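Local coordinates for prolyl endopeptidase (Myxococcus xanthus, PDB 2BKL), which probably hydrolyses oligopeptides on the carboxyl side of proline, and far less readily of alanine, as a serine peptidase of the prolyl oligopeptidase family, at residues Pro4-Glu9 / Val631-Gly636. Sequence-based numbering, arbitrary orientation.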
loop_
_atom_site.group_PDB
_atom_site.type_symbol
_atom_site.label_atom_id
_atom_site.label_comp_id
_atom_site.label_asym_id
_atom_site.label_seq_id
_atom_site.Cartn_x
_atom_site.Cartn_y
_atom_site.Cartn_z
ATOM N N PRO A 4 7.747 -31.628 0.513
ATOM C CA PRO A 4 8.593 -31.844 1.687
ATOM C C PRO A 4 7.737 -32.138 2.914
ATOM O O PRO A 4 6.711 -31.479 3.122
ATOM C CB PRO A 4 9.342 -30.510 1.853
ATOM C CG PRO A 4 9.082 -29.768 0.578
ATOM C CD PRO A 4 7.796 -30.229 0.049
ATOM N N ALA A 5 8.116 -33.151 3.684
ATOM C CA ALA A 5 7.399 -33.447 4.921
ATOM C C ALA A 5 7.502 -32.279 5.889
ATOM O O ALA A 5 8.531 -31.583 5.943
ATOM C CB ALA A 5 7.957 -34.696 5.567
ATOM N N THR A 6 6.431 -32.061 6.655
ATOM C CA THR A 6 6.454 -31.127 7.768
ATOM C C THR A 6 6.001 -31.837 9.027
ATOM O O THR A 6 4.828 -32.248 9.143
ATOM C CB THR A 6 5.529 -29.910 7.529
ATOM O OG1 THR A 6 5.763 -29.336 6.231
ATOM C CG2 THR A 6 5.898 -28.809 8.526
ATOM N N ARG A 7 6.921 -31.983 9.966
ATOM C CA ARG A 7 6.576 -32.493 11.280
ATOM C C ARG A 7 5.527 -31.609 11.947
ATOM O O ARG A 7 5.667 -30.381 11.959
ATOM C CB ARG A 7 7.841 -32.547 12.149
ATOM C CG ARG A 7 7.599 -32.888 13.625
ATOM C CD ARG A 7 8.867 -32.888 14.510
ATOM N NE ARG A 7 9.505 -31.569 14.721
ATOM C CZ ARG A 7 10.519 -31.096 14.002
ATOM N NH1 ARG A 7 11.014 -31.808 12.989
ATOM N NH2 ARG A 7 11.042 -29.915 14.290
ATOM N N ALA A 8 4.496 -32.237 12.495
ATOM C CA ALA A 8 3.478 -31.590 13.296
ATOM C C ALA A 8 3.745 -31.950 14.742
ATOM O O ALA A 8 3.945 -33.125 15.062
ATOM C CB ALA A 8 2.097 -32.059 12.909
ATOM N N GLU A 9 3.780 -30.942 15.607
ATOM C CA GLU A 9 3.956 -31.141 17.046
ATOM C C GLU A 9 2.664 -30.878 17.815
ATOM O O GLU A 9 1.678 -30.386 17.287
ATOM C CB GLU A 9 5.087 -30.281 17.568
ATOM C CG GLU A 9 6.417 -30.537 16.873
ATOM C CD GLU A 9 7.575 -29.682 17.372
ATOM O OE1 GLU A 9 7.346 -28.566 17.876
ATOM O OE2 GLU A 9 8.737 -30.116 17.227
ATOM N N VAL A 631 -2.173 -26.684 5.319
ATOM C CA VAL A 631 -2.964 -27.044 4.148
ATOM C C VAL A 631 -2.420 -28.323 3.469
ATOM O O VAL A 631 -3.190 -29.221 3.098
ATOM C CB VAL A 631 -3.059 -25.857 3.173
ATOM C CG1 VAL A 631 -3.716 -26.263 1.883
ATOM C CG2 VAL A 631 -3.820 -24.714 3.823
ATOM N N GLN A 632 -1.096 -28.405 3.306
ATOM C CA GLN A 632 -0.479 -29.580 2.679
ATOM C C GLN A 632 -0.827 -30.844 3.442
ATOM O O GLN A 632 -1.071 -31.876 2.847
ATOM C CB GLN A 632 1.053 -29.464 2.608
ATOM C CG GLN A 632 1.521 -28.426 1.599
ATOM C CD GLN A 632 3.014 -28.260 1.544
ATOM O OE1 GLN A 632 3.731 -28.681 2.444
ATOM N NE2 GLN A 632 3.496 -27.603 0.485
ATOM N N ASN A 633 -0.867 -30.742 4.764
ATOM C CA ASN A 633 -1.026 -31.892 5.624
ATOM C C ASN A 633 -2.432 -32.089 6.129
ATOM O O ASN A 633 -2.660 -32.944 6.997
ATOM C CB ASN A 633 -0.009 -31.796 6.752
ATOM C CG ASN A 633 1.405 -32.007 6.221
ATOM O OD1 ASN A 633 1.782 -33.133 5.901
ATOM N ND2 ASN A 633 2.137 -30.918 6.019
ATOM N N SER A 634 -3.397 -31.339 5.586
ATOM C CA SER A 634 -4.777 -31.462 6.042
ATOM C C SER A 634 -5.340 -32.771 5.515
ATOM O O SER A 634 -5.334 -32.984 4.301
ATOM C CB SER A 634 -5.635 -30.294 5.570
ATOM O OG SER A 634 -6.889 -30.321 6.216
ATOM N N PRO A 635 -5.787 -33.677 6.401
ATOM C CA PRO A 635 -6.297 -34.962 5.925
ATOM C C PRO A 635 -7.362 -34.786 4.848
ATOM O O PRO A 635 -8.295 -34.019 4.972
ATOM C CB PRO A 635 -6.909 -35.588 7.182
ATOM C CG PRO A 635 -6.126 -35.002 8.307
ATOM C CD PRO A 635 -5.822 -33.589 7.876
ATOM N N GLY A 636 -7.213 -35.514 3.755
ATOM C CA GLY A 636 -8.200 -35.507 2.705
ATOM C C GLY A 636 -8.192 -34.305 1.772
ATOM O O GLY A 636 -9.139 -34.130 1.002
HETATM O O HOH W 1 4.428 -30.614 4.250
HETATM O O HOH W 2 4.328 -34.028 6.266
#
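The C-terminal end of helix 622-632, in the alpha/beta-hydrolase domain of the prolyl oligopeptidase fold, meets the N-terminal segment 4-9 through two bridging waters, where Thr6 faces Asn633, the first residue to leave the helical conformation. The two side chains touch directly, Thr6 CB lying 3.8 Å from Asn633 ND2, but no direct hydrogen bond spans the segments. Instead, one water is gripped by four bonds: it donates to Pro4 O and to Gln632 OE1, each at 2.7 Å, and accepts from Thr6 OG1 and Asn633 ND2. Both its protons and its acceptor capacity are thus used, which should hold it firmly in place. Gln632 reaches it with a chain extended beyond CG (chi2 178°), while its NE2 bonds to Ala641 O and its OE1 also receives Gln42 NE2 from helix 33-51. Thr6 OG1 has a further partner in Trp38 NE1 of that helix, and Asn633 ND2 turns back to Ala629 O, so the amide is also held by the last turn of the helix it follows. A second water bridges backbone to side chain, accepting from Thr6 N at 2.9 Å and donating to Asn633 OD1 at 2.7 Å.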